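Local coordinates for adenylate cyclase-like protein (Chlamydia trachomatis, PDB 4QO6) that is the periplasmic part of CdsD, a structural protein of the inner membrane ring of the chlamydial type III secretion system, at residues A[39-44]-A[67-72]; A[90-95]-A[102-107]; A[164-169]-A[196-201]. All blocks are in the same frame, centred on the assembly; numbering follows the deposited sequence.

Contact 1. Residues A[39-44]-A[67-72]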
loop_
_atom_site.group_PDB
_atom_site.type_symbol
_atom_site.label_atom_id
_atom_site.label_comp_id
_atom_site.label_asym_id
_atom_site.label_seq_id
_atom_site.Cartn_x
_atom_site.Cartn_y
_atom_site.Cartn_z
ATOM N N ILE A 39 9.369 13.480 -23.580
ATOM C CA ILE A 39 8.459 12.459 -23.072
ATOM C C ILE A 39 8.898 11.937 -21.709
ATOM O O ILE A 39 10.057 12.128 -21.318
ATOM C CB ILE A 39 8.283 11.323 -24.136
ATOM C CG1 ILE A 39 7.036 10.482 -23.853
ATOM C CG2 ILE A 39 9.463 10.379 -24.233
ATOM C CD1 ILE A 39 6.646 9.604 -25.035
ATOM N N GLY A 40 7.970 11.320 -20.971
ATOM C CA GLY A 40 8.234 10.602 -19.680
ATOM C C GLY A 40 7.331 11.128 -18.557
ATOM O O GLY A 40 6.246 11.566 -18.867
ATOM N N HIS A 41 7.757 11.064 -17.274
ATOM C CA HIS A 41 6.981 11.398 -16.072
ATOM C C HIS A 41 7.731 12.402 -15.172
ATOM O O HIS A 41 8.980 12.282 -14.996
ATOM C CB HIS A 41 6.791 10.136 -15.214
ATOM C CG HIS A 41 6.055 9.033 -15.918
ATOM N ND1 HIS A 41 4.713 8.790 -15.737
ATOM C CD2 HIS A 41 6.477 8.140 -16.838
ATOM C CE1 HIS A 41 4.342 7.788 -16.510
ATOM N NE2 HIS A 41 5.404 7.370 -17.181
ATOM N N VAL A 42 6.962 13.299 -14.550
ATOM C CA VAL A 42 7.404 14.100 -13.408
ATOM C C VAL A 42 6.442 13.901 -12.255
ATOM O O VAL A 42 5.286 13.475 -12.454
ATOM C CB VAL A 42 7.559 15.624 -13.723
ATOM C CG1 VAL A 42 8.602 15.856 -14.807
ATOM C CG2 VAL A 42 6.270 16.196 -14.189
ATOM N N ARG A 43 6.932 14.194 -11.040
ATOM C CA ARG A 43 6.103 14.112 -9.775
ATOM C C ARG A 43 4.764 14.907 -9.845
ATOM O O ARG A 43 3.722 14.369 -9.479
ATOM C CB ARG A 43 6.955 14.610 -8.594
ATOM C CG ARG A 43 6.284 14.564 -7.223
ATOM C CD ARG A 43 7.200 14.959 -6.091
ATOM N NE ARG A 43 7.751 16.303 -6.338
ATOM C CZ ARG A 43 8.333 17.090 -5.430
ATOM N NH1 ARG A 43 8.443 16.724 -4.149
ATOM N NH2 ARG A 43 8.771 18.285 -5.814
ATOM N N ASN A 44 4.798 16.168 -10.356
ATOM C CA ASN A 44 3.625 17.061 -10.392
ATOM C C ASN A 44 3.737 18.259 -11.329
ATOM O O ASN A 44 4.784 18.511 -11.881
ATOM C CB ASN A 44 3.261 17.537 -8.978
ATOM C CG ASN A 44 4.360 18.358 -8.302
ATOM O OD1 ASN A 44 4.957 19.259 -8.880
ATOM N ND2 ASN A 44 4.594 18.063 -7.068
ATOM N N ASN A 67 5.287 16.074 -23.991
ATOM C CA ASN A 67 4.467 14.871 -23.763
ATOM C C ASN A 67 4.788 14.201 -22.409
ATOM O O ASN A 67 4.850 12.972 -22.240
ATOM C CB ASN A 67 4.694 13.932 -24.910
ATOM C CG ASN A 67 4.322 14.557 -26.232
ATOM O OD1 ASN A 67 3.170 14.451 -26.664
ATOM N ND2 ASN A 67 5.278 15.177 -26.903
ATOM N N VAL A 68 5.033 15.038 -21.430
ATOM C CA VAL A 68 5.441 14.564 -20.139
ATOM C C VAL A 68 4.178 14.418 -19.277
ATOM O O VAL A 68 3.394 15.329 -19.196
ATOM C CB VAL A 68 6.402 15.578 -19.486
ATOM C CG1 VAL A 68 6.752 15.136 -18.077
ATOM C CG2 VAL A 68 7.663 15.716 -20.297
ATOM N N ILE A 69 4.026 13.282 -18.655
ATOM C CA ILE A 69 2.956 12.958 -17.715
ATOM C C ILE A 69 3.175 13.567 -16.312
ATOM O O ILE A 69 4.250 13.408 -15.687
ATOM C CB ILE A 69 2.886 11.427 -17.551
ATOM C CG1 ILE A 69 2.714 10.703 -18.929
ATOM C CG2 ILE A 69 1.810 11.030 -16.583
ATOM C CD1 ILE A 69 1.648 11.317 -19.832
ATOM N N ASP A 70 2.150 14.249 -15.818
ATOM C CA ASP A 70 2.074 14.704 -14.443
ATOM C C ASP A 70 1.498 13.538 -13.593
ATOM O O ASP A 70 0.308 13.224 -13.608
ATOM C CB ASP A 70 1.193 15.947 -14.415
ATOM C CG ASP A 70 0.807 16.394 -13.004
ATOM O OD1 ASP A 70 1.112 15.665 -12.055
ATOM O OD2 ASP A 70 0.216 17.507 -12.866
ATOM N N ASP A 71 2.356 12.829 -12.906
ATOM C CA ASP A 71 1.923 11.639 -12.187
ATOM C C ASP A 71 0.865 11.950 -11.125
ATOM O O ASP A 71 -0.008 11.105 -10.868
ATOM C CB ASP A 71 3.105 10.915 -11.580
ATOM C CG ASP A 71 3.971 10.213 -12.613
ATOM O OD1 ASP A 71 3.555 10.041 -13.773
ATOM O OD2 ASP A 71 5.079 9.774 -12.258
ATOM N N GLU A 72 0.907 13.155 -10.542
ATOM C CA GLU A 72 -0.074 13.550 -9.495
ATOM C C GLU A 72 -1.514 13.602 -10.031
ATOM O O GLU A 72 -2.430 13.178 -9.355
ATOM C CB GLU A 72 0.312 14.911 -8.891
ATOM C CG GLU A 72 -0.377 15.318 -7.630
ATOM C CD GLU A 72 -0.007 16.752 -7.165
ATOM O OE1 GLU A 72 -0.267 17.811 -7.870
ATOM O OE2 GLU A 72 0.566 16.796 -6.065
HETATM O O HOH W 1 3.183 16.070 -5.596
#

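Contact 2. Residues A[90-95]-A[102-107]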
loop_
_atom_site.group_PDB
_atom_site.type_symbol
_atom_site.label_atom_id
_atom_site.label_comp_id
_atom_site.label_asym_id
_atom_site.label_seq_id
_atom_site.Cartn_x
_atom_site.Cartn_y
_atom_site.Cartn_z
ATOM N N GLY A 90 -12.016 1.802 0.124
ATOM C CA GLY A 90 -10.818 1.772 1.013
ATOM C C GLY A 90 -9.425 1.659 0.289
ATOM O O GLY A 90 -8.376 1.619 0.918
ATOM N N ILE A 91 -9.438 1.607 -1.035
ATOM C CA ILE A 91 -8.261 1.463 -1.879
ATOM C C ILE A 91 -7.820 2.856 -2.413
ATOM O O ILE A 91 -8.632 3.603 -2.957
ATOM C CB ILE A 91 -8.636 0.577 -3.101
ATOM C CG1 ILE A 91 -9.260 -0.769 -2.672
ATOM C CG2 ILE A 91 -7.454 0.401 -4.065
ATOM C CD1 ILE A 91 -8.345 -1.613 -1.805
ATOM N N SER A 92 -6.528 3.161 -2.319
ATOM C CA SER A 92 -5.980 4.347 -2.951
ATOM C C SER A 92 -4.650 4.129 -3.657
ATOM O O SER A 92 -3.966 3.153 -3.422
ATOM C CB SER A 92 -5.832 5.451 -1.935
ATOM O OG SER A 92 -5.032 5.046 -0.883
ATOM N N MET A 93 -4.309 5.082 -4.518
ATOM C CA MET A 93 -3.126 5.045 -5.336
ATOM C C MET A 93 -2.270 6.300 -5.061
ATOM O O MET A 93 -2.808 7.419 -4.870
ATOM C CB MET A 93 -3.485 4.996 -6.820
ATOM C CG MET A 93 -2.273 4.977 -7.764
ATOM S SD MET A 93 -2.724 4.760 -9.501
ATOM C CE MET A 93 -3.040 3.005 -9.427
ATOM N N GLN A 94 -0.968 6.062 -5.055
ATOM C CA GLN A 94 0.079 7.046 -4.838
ATOM C C GLN A 94 1.218 6.725 -5.813
ATOM O O GLN A 94 1.139 5.780 -6.587
ATOM C CB GLN A 94 0.628 7.020 -3.381
ATOM C CG GLN A 94 -0.390 7.331 -2.276
ATOM C CD GLN A 94 -1.044 8.751 -2.296
ATOM O OE1 GLN A 94 -0.335 9.784 -2.302
ATOM N NE2 GLN A 94 -2.415 8.800 -2.239
ATOM N N SER A 95 2.241 7.561 -5.761
ATOM C CA SER A 95 3.437 7.425 -6.526
ATOM C C SER A 95 4.620 7.916 -5.695
ATOM O O SER A 95 4.716 9.122 -5.475
ATOM C CB SER A 95 3.387 8.324 -7.738
ATOM O OG SER A 95 4.659 8.243 -8.390
ATOM N N VAL A 102 1.811 2.987 -6.884
ATOM C CA VAL A 102 1.612 2.046 -5.798
ATOM C C VAL A 102 0.147 2.084 -5.389
ATOM O O VAL A 102 -0.392 3.157 -5.136
ATOM C CB VAL A 102 2.451 2.423 -4.569
ATOM C CG1 VAL A 102 2.173 1.462 -3.414
ATOM C CG2 VAL A 102 3.946 2.398 -4.907
ATOM N N ILE A 103 -0.498 0.923 -5.372
ATOM C CA ILE A 103 -1.914 0.801 -5.026
ATOM C C ILE A 103 -1.956 0.069 -3.671
ATOM O O ILE A 103 -1.326 -0.994 -3.512
ATOM C CB ILE A 103 -2.735 0.057 -6.140
ATOM C CG1 ILE A 103 -4.217 -0.061 -5.782
ATOM C CG2 ILE A 103 -2.250 -1.351 -6.400
ATOM C CD1 ILE A 103 -5.000 1.124 -6.258
ATOM N N SER A 104 -2.717 0.605 -2.706
ATOM C CA SER A 104 -2.646 0.087 -1.334
ATOM C C SER A 104 -3.992 0.141 -0.681
ATOM O O SER A 104 -4.863 0.833 -1.162
ATOM C CB SER A 104 -1.609 0.883 -0.510
ATOM O OG SER A 104 -2.070 2.205 -0.398
ATOM N N GLY A 105 -4.113 -0.573 0.438
ATOM C CA GLY A 105 -5.341 -0.715 1.239
ATOM C C GLY A 105 -5.685 -2.185 1.497
ATOM O O GLY A 105 -4.860 -3.060 1.246
ATOM N N TYR A 106 -6.919 -2.448 1.950
ATOM C CA TYR A 106 -7.423 -3.785 2.294
ATOM C C TYR A 106 -8.584 -4.176 1.410
ATOM O O TYR A 106 -9.368 -3.339 1.099
ATOM C CB TYR A 106 -7.930 -3.804 3.771
ATOM C CG TYR A 106 -6.823 -3.556 4.740
ATOM C CD1 TYR A 106 -5.955 -4.572 5.087
ATOM C CD2 TYR A 106 -6.597 -2.285 5.255
ATOM C CE1 TYR A 106 -4.885 -4.331 5.934
ATOM C CE2 TYR A 106 -5.549 -2.048 6.121
ATOM C CZ TYR A 106 -4.709 -3.071 6.460
ATOM O OH TYR A 106 -3.660 -2.825 7.310
ATOM N N LEU A 107 -8.666 -5.431 1.006
ATOM C CA LEU A 107 -9.865 -6.038 0.404
ATOM C C LEU A 107 -10.161 -7.269 1.258
ATOM O O LEU A 107 -9.300 -7.730 2.011
ATOM C CB LEU A 107 -9.664 -6.472 -1.081
ATOM C CG LEU A 107 -9.451 -5.304 -2.063
ATOM C CD1 LEU A 107 -8.986 -5.702 -3.441
ATOM C CD2 LEU A 107 -10.729 -4.496 -2.163
HETATM O O HOH W 2 -6.344 3.121 0.987
#

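Contact 3. Residues A[164-169]-A[196-201]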
loop_
_atom_site.group_PDB
_atom_site.type_symbol
_atom_site.label_atom_id
_atom_site.label_comp_id
_atom_site.label_asym_id
_atom_site.label_seq_id
_atom_site.Cartn_x
_atom_site.Cartn_y
_atom_site.Cartn_z
ATOM N N GLU A 164 -7.014 -4.486 11.621
ATOM C CA GLU A 164 -7.363 -4.824 13.012
ATOM C C GLU A 164 -7.697 -6.316 13.230
ATOM O O GLU A 164 -8.642 -6.887 12.629
ATOM C CB GLU A 164 -8.515 -3.931 13.498
ATOM C CG GLU A 164 -8.692 -3.992 15.002
ATOM C CD GLU A 164 -9.860 -3.175 15.502
ATOM O OE1 GLU A 164 -11.040 -3.640 15.431
ATOM O OE2 GLU A 164 -9.569 -2.069 15.977
ATOM N N ALA A 165 -6.834 -6.949 14.007
ATOM C CA ALA A 165 -7.018 -8.328 14.473
ATOM C C ALA A 165 -7.772 -8.408 15.828
ATOM O O ALA A 165 -7.289 -7.851 16.821
ATOM C CB ALA A 165 -5.650 -8.966 14.649
ATOM N N VAL A 166 -8.850 -9.184 15.872
ATOM C CA VAL A 166 -9.624 -9.431 17.102
ATOM C C VAL A 166 -9.508 -10.902 17.579
ATOM O O VAL A 166 -9.827 -11.848 16.848
ATOM C CB VAL A 166 -11.142 -9.080 16.954
ATOM C CG1 VAL A 166 -11.852 -9.207 18.283
ATOM C CG2 VAL A 166 -11.393 -7.648 16.472
ATOM N N LEU A 167 -9.081 -11.071 18.828
ATOM C CA LEU A 167 -8.941 -12.380 19.455
ATOM C C LEU A 167 -10.012 -12.642 20.521
ATOM O O LEU A 167 -10.264 -11.811 21.401
ATOM C CB LEU A 167 -7.580 -12.489 20.103
ATOM C CG LEU A 167 -6.418 -12.109 19.193
ATOM C CD1 LEU A 167 -5.153 -12.056 20.015
ATOM C CD2 LEU A 167 -6.290 -13.069 18.014
ATOM N N THR A 168 -10.591 -13.828 20.447
ATOM C CA THR A 168 -11.551 -14.300 21.430
ATOM C C THR A 168 -11.286 -15.763 21.763
ATOM O O THR A 168 -10.633 -16.475 21.013
ATOM C CB THR A 168 -12.944 -14.261 20.832
ATOM O OG1 THR A 168 -12.891 -14.902 19.543
ATOM C CG2 THR A 168 -13.407 -12.795 20.692
ATOM N N GLY A 169 -11.841 -16.224 22.874
ATOM C CA GLY A 169 -11.697 -17.612 23.263
ATOM C C GLY A 169 -11.252 -17.652 24.684
ATOM O O GLY A 169 -11.444 -16.681 25.436
ATOM N N LYS A 196 -6.771 -6.535 18.980
ATOM C CA LYS A 196 -7.692 -6.380 20.100
ATOM C C LYS A 196 -7.860 -7.747 20.771
ATOM O O LYS A 196 -8.483 -8.637 20.193
ATOM C CB LYS A 196 -9.082 -5.909 19.642
ATOM C CG LYS A 196 -9.185 -4.529 18.986
ATOM C CD LYS A 196 -9.266 -3.398 19.999
ATOM C CE LYS A 196 -9.365 -2.030 19.307
ATOM N NZ LYS A 196 -8.401 -1.026 19.863
ATOM N N ASN A 197 -7.342 -7.871 21.997
ATOM C CA ASN A 197 -7.387 -9.105 22.776
ATOM C C ASN A 197 -8.559 -9.231 23.786
ATOM O O ASN A 197 -8.537 -8.576 24.800
ATOM C CB ASN A 197 -6.060 -9.212 23.504
ATOM C CG ASN A 197 -5.879 -10.524 24.209
ATOM O OD1 ASN A 197 -6.676 -11.427 24.093
ATOM N ND2 ASN A 197 -4.823 -10.622 24.945
ATOM N N PHE A 198 -9.562 -10.075 23.503
ATOM C CA PHE A 198 -10.681 -10.329 24.434
ATOM C C PHE A 198 -10.665 -11.751 25.083
ATOM O O PHE A 198 -11.629 -12.190 25.739
ATOM C CB PHE A 198 -12.012 -10.099 23.739
ATOM C CG PHE A 198 -12.211 -8.670 23.264
ATOM C CD1 PHE A 198 -12.489 -7.661 24.159
ATOM C CD2 PHE A 198 -12.121 -8.342 21.915
ATOM C CE1 PHE A 198 -12.665 -6.352 23.726
ATOM C CE2 PHE A 198 -12.306 -7.032 21.474
ATOM C CZ PHE A 198 -12.575 -6.035 22.382
ATOM N N VAL A 199 -9.528 -12.431 24.954
ATOM C CA VAL A 199 -9.375 -13.792 25.435
ATOM C C VAL A 199 -9.463 -13.887 26.955
ATOM O O VAL A 199 -8.781 -13.174 27.682
ATOM C CB VAL A 199 -8.031 -14.355 24.972
ATOM C CG1 VAL A 199 -7.644 -15.646 25.739
ATOM C CG2 VAL A 199 -8.120 -14.553 23.467
ATOM N N VAL A 200 -10.325 -14.787 27.417
ATOM C CA VAL A 200 -10.460 -15.022 28.852
ATOM C C VAL A 200 -9.308 -15.909 29.399
ATOM O O VAL A 200 -8.898 -16.910 28.808
ATOM C CB VAL A 200 -11.847 -15.629 29.158
ATOM C CG1 VAL A 200 -12.018 -15.929 30.655
ATOM C CG2 VAL A 200 -12.953 -14.687 28.676
ATOM N N LEU A 201 -8.782 -15.513 30.539
ATOM C CA LEU A 201 -7.788 -16.279 31.245
ATOM C C LEU A 201 -8.463 -17.195 32.310
ATOM O O LEU A 201 -8.940 -16.723 33.347
ATOM C CB LEU A 201 -6.815 -15.285 31.878
ATOM C CG LEU A 201 -5.582 -15.852 32.569
ATOM C CD1 LEU A 201 -4.832 -16.749 31.595
ATOM C CD2 LEU A 201 -4.689 -14.729 33.076
#

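Contact 1. Residues A[39-44]-A[67-72]
His41 and Val42 run parallel to Ile69 and Asp70 in a beta-alpha-beta unit. Strand 41-42 leads through helix 45-56 into strand 63-70, at one edge of a mixed sheet. The ranges 39-44 and 67-72 run in nearly the same direction.

Backbone bonds form the seam. Ile69 N donates to Gly40 O, Val42 N to Ile69 O (2.9 Å) and Asp71 N to Val42 O (3.0 Å). The last of these carries the pairing from the strand into the first turn of helix 71-83. Gly40 sits where the chain turns a corner between strands 35-39 and 41-42, with a positive phi.

One side-chain bond reinforces the seam. His41 ND1 donates to Asp71 OD1 at 2.6 Å. Asp71 OD1 receives it on its syn lone pair, the side of its other oxygen. OD1 lies at the ring edge, only 8° out of the imidazole plane, although ring and carboxylate planes are 48° apart. The other oxygen, Asp71 OD2, accepts from Gly99 N, so the carboxylate is held at both ends. The nearby negative charge would tend to raise the imidazole's affinity for a second proton.

Apolar contacts lie on both faces of the sheet. Ile69 runs alongside His41 and places CG1 over one ring face, while Tyr126 meets the ring edge-to-face. On the opposite side of the sheet from His41 and Ile69, Val42 CG1 touches Val68 CG1 at 3.8 Å. Val68 turns CG1 anti to its own nitrogen (chi1 176°), which carries this methyl to Val42. Helix 45-56 packs on Val42.

Two helix starts meet at the far end. Asp70 caps helix 71-83 through a weak bond from Glu72 N to OD1. Asn44 caps helix 45-56 through OD1, which accepts from Asp47 N. Asn44 ND2 donates to a water 2.9 Å away, and that water donates to Glu72 OE2 at 2.8 Å.

Contact 2. Residues A[90-95]-A[102-107]
Ile91 CG2 presses on Ile103 CD1 at 3.4 Å, tighter than usual for two carbons. This is the apolar centre of a beta hairpin in the PD2 domain. Ile91 CG2 stands anti to the backbone nitrogen, and the side chain splits its two branches between two partners. CG2 takes Ile103, while CD1 reaches Leu107 CD2 at 3.8 Å, the two side chains crossing at about a right angle. Met93 bends at chi3 (-77°) and brings CE to the same Ile103 methyl from further along the strand. Trp75 of helix 71-83 and Phe124 pack on Met93, and Leu116 of helix 110-123 packs on Leu107.

Outside this core runs the antiparallel backbone. Ser92 and Ser104 form a hydrogen-bonded pair, with Ser104 N to Ser92 O at 2.9 Å. Gln94 and Val102 form the next such pair. There Val102 N approaches Gln94 O from 37° out of the carbonyl plane. Met93 and Ile103 lie between them as a non-hydrogen-bonded pair.

The polar edge holds Ser92 and Ser104, whose OG atoms stay 4.1 Å apart. A water bonds to Ser92 OG at 3.0 Å. Gly105, at phi 128°, brings its backbone close to Gly90 O. Met93 and Ile103, joined by Ile91 and Leu107, make one side mainly apolar. The other is mixed: Val102 accompanies Ser92, Gln94 and Ser104, so the chemistry implies no clean split.

Contact 3. Residues A[164-169]-A[196-201]
Lys196 pairs with Val166 in a parallel beta-alpha-beta unit of the BON domain. Its N donates to Ala165 O at 2.6 Å, and its O accepts from Leu167 N at 2.9 Å. The two bonds reach the residues on either side of Val166. The Lys196 side chain bends at chi2 (-83°) and crosses Glu164. Its CE lies 3.3 Å from Glu164 OE2, but NZ remains 4.2 Å from that oxygen, too far for a salt bridge. The opposite charges may still attract weakly at this range, while the carboxylate meets the methylene carbons of the lysine.

Asn197 pairs with Leu167 and turns to the other face. Its OD1 accepts from Val199 N at 3.1 Å, closing an Asx turn. This turn accompanies the break in strand 194-202.

Phe198 N donates to Leu167 O at 2.8 Å. Its ring is met at the edge, in plane, by Val166 CG1, which is 3.7 Å from CD2. Phe198 itself is on the surface.

Val199 faces the other way. Its CG2 meets Leu167 CB and also lies against the backbone carbon of Thr168. Val200 N then resumes the pairing with Gly169 O at 3.0 Å, the donor tilted 24° from the carbonyl plane. Gly169 has a positive phi of 130° at this irregular point.

Strand 164-172 is the middle strand of its sheet. Strand 157-161 flanks it antiparallel through Ser159 and His157, and strand 194-202 flanks it parallel. Helix 176-187 lies over the Leu167 and Val199 side, with Val183 on Leu167 and Phe179 on Val199.

Overall arrangement
The three contacts follow one another along an extended chain, and each belongs to a different sheet. Contacts 1 and 3 are parallel pairings within beta-alpha-beta units, while contact 2 is an antiparallel hairpin. Contact 1 lies about 20 Å from contact 2, centre to centre. Helix 71-83 starts in contact 1 and precedes strand 92-95 of contact 2, and Asp71 OD2 packs 4.2 Å from Ser95 OG. Contact 3 lies about 28 Å from contact 2 between centres, with nearest atoms about 6 Å apart and no touch. Tyr106 OH nevertheless bonds Gly191 O, near strand 194-202. Contacts 1 and 3 are about 47 Å apart between centres, which reflects the elongated periplasmic region.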